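Local coordinates for hypothetical protein AQ_328 (Aquifex aeolicus, PDB 1R4V) that is of unknown function but has a histone fold, binds zinc in the crystal, and may take part in protein heterodimerization, at residues A[153-157]-A[158-162]; A[161-164]-A[165-169]. One frame throughout, in Å; residues are numbered along the deposited sequence.

In the fold
Helix 131-149 is followed by a loop, and contact 1 (153-157 with 158-162) lies where that loop turns into the last helix, 157-168. Contact 2 (161-164 with 165-169) takes over on the same helix and runs to its C-terminal end. Neither closes a long loop: each joins neighbouring turns of continuous chain. They neither nest nor cross but overlap at E161 and F162, their centres about 11 Å apart. Through both, one side of helix 157-168 meets helices 46-62 and 131-149, while E158 and E161 hold a zinc ion at its N-terminal half.

Contact 1. Residues A[153-157]-A[158-162]; sequences RKPSR and EAMEF. With ZN (zinc ion), chain B.
P155 lays its ring against the selenomethionine M160, CB lying 3.8 Å from SE, the two side chains set at a slant to each other. The M160 chain, bent at chi2 and chi3, sets its selenium beside CB and CG of the proline, and I146 of helix 131-149 touches both residues. S156 is the N-cap of helix 157-168: chi1 of 65° swings OG between its own backbone N and carbonyl carbon, where it accepts from A159 N at 3.0 Å. Its carbonyl O takes the N-H of M160, and R157 O that of E161 at 2.9 Å, so the first turn closes directly behind the cap. This is the start of the chain's last helix, in a protein with a histone fold, and its outward side carries a zinc site. E158 OE2 and E161 OE1, one turn apart, bind the ion at 2.0 Å and 2.1 Å. R157 runs alongside E158; NH1 donates to the anti lone pair of E158 OE2 at 3.0 Å, the carboxylate oxygen lying somewhat out of the guanidinium plane and the two groups' planes 71° apart. One carboxylate oxygen is thus shared by metal and arginine, and the nearby positive charges would probably favour its ionised form. The ion pair of R157 NE with E161 OE2 is long, and the position of that oxygen is doubtful. On the loop side, E152 OE1 accepts from S156 N.

Contact 2. Residues A[161-164]-A[165-169]; sequences EFVA and QIVDK. With ZN (zinc ion), chain B.
F162 and I166, one helical turn apart, make the aromatic contact. The I166 methyl CG2 sits over one face of the ring, 4.1 Å from its centroid and 29° off the normal, a CH-pi contact whose nearest ring atom is CE1 at 3.7 Å. CG of F162 stands anti to its backbone N (chi1 177°), which carries the ring along the helix toward the following turn. The amide of Q165 comes up at the ring's edge instead, NE2 lying 4.2 Å from CD1. A serine in place of I166 would probably leave that ring face without its methyl cover and lose the touch on V145 and A149 of helix 131-149. Among the aliphatic side chains, V163 CG1 meets V167 CG2 at 4.2 Å, and both valines are buried. V163 rests on V145 and V167 on H142 of helix 131-149, while A164 and V167 reach S55 of helix 46-62. Backbone hydrogen bonds tie the two segments four times: Q165 N to E161 O, I166 N to F162 O, V167 N to V163 O at 2.9 Å, and D168 N to A164 O. After D168 the pattern weakens, since K169 N makes two weak bonds, to Q165 O and I166 O. The charged end of D168 pairs with K62 in a salt bridge. Valines and alanine packed against two neighbouring helices, with Q165 and D168 on the exposed side, mark an amphipathic alpha-helix, here the last helix of a histone-fold protein.

Contact 1. Residues A[153-157]-A[158-162]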
# COMPACT_ATOMS: atom_id res chain seq x y z
N ARG A 153 17.36 -7.29 8.60
CA ARG A 153 16.53 -8.26 7.90
C ARG A 153 15.18 -8.45 8.60
O ARG A 153 14.16 -8.67 7.94
CB ARG A 153 17.25 -9.61 7.83
CG ARG A 153 16.46 -10.70 7.16
CD ARG A 153 17.07 -12.08 7.22
NE ARG A 153 16.05 -13.07 6.86
CZ ARG A 153 15.71 -13.40 5.62
NH1 ARG A 153 16.31 -12.84 4.56
NH2 ARG A 153 14.76 -14.31 5.43
N LYS A 154 15.18 -8.37 9.93
CA LYS A 154 13.98 -8.42 10.76
C LYS A 154 13.79 -7.04 11.39
O LYS A 154 14.29 -6.80 12.47
CB LYS A 154 14.13 -9.50 11.84
CG LYS A 154 12.86 -9.66 12.68
CD LYS A 154 12.97 -10.81 13.67
CE LYS A 154 11.78 -10.79 14.62
NZ LYS A 154 11.76 -12.02 15.48
N PRO A 155 13.08 -6.13 10.74
CA PRO A 155 12.96 -4.78 11.28
C PRO A 155 12.30 -4.71 12.66
O PRO A 155 11.34 -5.40 12.95
CB PRO A 155 12.14 -4.02 10.24
CG PRO A 155 11.85 -4.96 9.13
CD PRO A 155 12.42 -6.28 9.43
N SER A 156 12.85 -3.85 13.51
CA SER A 156 12.25 -3.53 14.79
C SER A 156 11.06 -2.61 14.63
O SER A 156 10.84 -2.05 13.56
CB SER A 156 13.31 -2.85 15.65
OG SER A 156 13.70 -1.59 15.10
N ARG A 157 10.30 -2.42 15.70
CA ARG A 157 9.24 -1.42 15.77
C ARG A 157 9.77 -0.03 15.39
O ARG A 157 9.20 0.64 14.54
CB ARG A 157 8.66 -1.37 17.19
CG ARG A 157 7.40 -0.55 17.36
CD ARG A 157 7.49 0.47 18.46
NE ARG A 157 7.61 -0.13 19.76
CZ ARG A 157 8.57 0.03 20.68
NH1 ARG A 157 9.63 0.83 20.57
NH2 ARG A 157 8.41 -0.66 21.78
N GLU A 158 10.86 0.40 16.02
CA GLU A 158 11.44 1.71 15.70
C GLU A 158 11.92 1.82 14.24
O GLU A 158 11.74 2.88 13.63
CB GLU A 158 12.53 2.09 16.71
CG GLU A 158 11.98 2.29 18.14
CD GLU A 158 10.95 3.41 18.26
OE1 GLU A 158 11.05 4.39 17.50
OE2 GLU A 158 10.00 3.37 19.07
N ALA A 159 12.48 0.76 13.67
CA ALA A 159 12.89 0.76 12.25
C ALA A 159 11.67 1.00 11.36
O ALA A 159 11.71 1.83 10.45
CB ALA A 159 13.57 -0.55 11.86
N MSE A 160 10.58 0.31 11.65
CA MSE A 160 9.35 0.46 10.88
C MSE A 160 8.70 1.82 11.04
O MSE A 160 8.16 2.38 10.07
CB MSE A 160 8.35 -0.60 11.32
CG MSE A 160 8.80 -2.00 10.91
SE MSE A 160 9.06 -2.15 8.92
CE MSE A 160 7.57 -1.37 8.30
N GLU A 161 8.72 2.34 12.27
CA GLU A 161 8.26 3.71 12.52
C GLU A 161 9.05 4.72 11.70
O GLU A 161 8.48 5.68 11.17
CB GLU A 161 8.32 4.04 14.01
CG GLU A 161 7.30 3.28 14.83
CD GLU A 161 7.43 3.56 16.32
OE1 GLU A 161 7.69 4.70 16.69
OE2 GLU A 161 7.31 2.64 17.15
N PHE A 162 10.35 4.51 11.57
CA PHE A 162 11.17 5.35 10.70
C PHE A 162 10.83 5.22 9.21
O PHE A 162 10.78 6.21 8.50
CB PHE A 162 12.64 5.02 10.93
CG PHE A 162 13.60 5.77 10.04
CD1 PHE A 162 13.71 7.15 10.12
CD2 PHE A 162 14.40 5.10 9.12
CE1 PHE A 162 14.60 7.85 9.31
CE2 PHE A 162 15.30 5.79 8.31
CZ PHE A 162 15.40 7.17 8.41
ZN ZN B . 8.50 4.66 18.64

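Contact 2. Residues A[161-164]-A[165-169]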
# COMPACT_ATOMS: atom_id res chain seq x y z
N GLU A 161 8.72 2.34 12.27
CA GLU A 161 8.26 3.71 12.52
C GLU A 161 9.05 4.72 11.70
O GLU A 161 8.48 5.68 11.17
CB GLU A 161 8.32 4.04 14.01
CG GLU A 161 7.30 3.28 14.83
CD GLU A 161 7.43 3.56 16.32
OE1 GLU A 161 7.69 4.70 16.69
OE2 GLU A 161 7.31 2.64 17.15
N PHE A 162 10.35 4.51 11.57
CA PHE A 162 11.17 5.35 10.70
C PHE A 162 10.83 5.22 9.21
O PHE A 162 10.78 6.21 8.50
CB PHE A 162 12.64 5.02 10.93
CG PHE A 162 13.60 5.77 10.04
CD1 PHE A 162 13.71 7.15 10.12
CD2 PHE A 162 14.40 5.10 9.12
CE1 PHE A 162 14.60 7.85 9.31
CE2 PHE A 162 15.30 5.79 8.31
CZ PHE A 162 15.40 7.17 8.41
N VAL A 163 10.59 4.00 8.72
CA VAL A 163 10.13 3.79 7.34
C VAL A 163 8.84 4.57 7.06
O VAL A 163 8.76 5.28 6.07
CB VAL A 163 9.98 2.27 7.00
CG1 VAL A 163 9.23 2.00 5.70
CG2 VAL A 163 11.35 1.59 6.94
N ALA A 164 7.85 4.46 7.93
CA ALA A 164 6.62 5.23 7.78
C ALA A 164 6.83 6.74 7.70
O ALA A 164 6.15 7.40 6.89
CB ALA A 164 5.65 4.93 8.90
N GLN A 165 7.73 7.28 8.51
CA GLN A 165 8.12 8.68 8.48
C GLN A 165 8.71 9.10 7.15
O GLN A 165 8.33 10.14 6.59
CB GLN A 165 9.14 8.99 9.57
CG GLN A 165 8.55 9.04 10.95
CD GLN A 165 9.54 9.53 12.02
OE1 GLN A 165 9.42 10.67 12.47
NE2 GLN A 165 10.52 8.70 12.41
N ILE A 166 9.65 8.33 6.62
CA ILE A 166 10.29 8.74 5.37
C ILE A 166 9.39 8.51 4.17
O ILE A 166 9.50 9.25 3.20
CB ILE A 166 11.71 8.17 5.18
CG1 ILE A 166 11.72 6.67 5.03
CG2 ILE A 166 12.61 8.63 6.33
CD1 ILE A 166 13.13 6.11 4.86
N VAL A 167 8.51 7.52 4.23
CA VAL A 167 7.52 7.31 3.19
C VAL A 167 6.56 8.49 3.14
O VAL A 167 6.27 9.01 2.06
CB VAL A 167 6.76 6.00 3.40
CG1 VAL A 167 5.46 5.97 2.62
CG2 VAL A 167 7.67 4.84 3.01
N ASP A 168 6.08 8.92 4.29
CA ASP A 168 5.18 10.07 4.38
C ASP A 168 5.74 11.31 3.65
O ASP A 168 4.96 12.06 3.07
CB ASP A 168 4.82 10.33 5.85
CG ASP A 168 4.11 11.66 6.07
OD1 ASP A 168 2.91 11.75 5.75
OD2 ASP A 168 4.70 12.65 6.55
N LYS A 169 7.05 11.51 3.65
CA LYS A 169 7.73 12.61 2.97
C LYS A 169 7.95 12.49 1.44
O LYS A 169 8.51 13.40 0.82
CB LYS A 169 9.07 12.88 3.66
CG LYS A 169 8.93 13.29 5.11
CD LYS A 169 8.45 14.73 5.19
CE LYS A 169 8.14 15.22 6.60
NZ LYS A 169 7.88 16.69 6.57
ZN ZN B . 8.50 4.66 18.64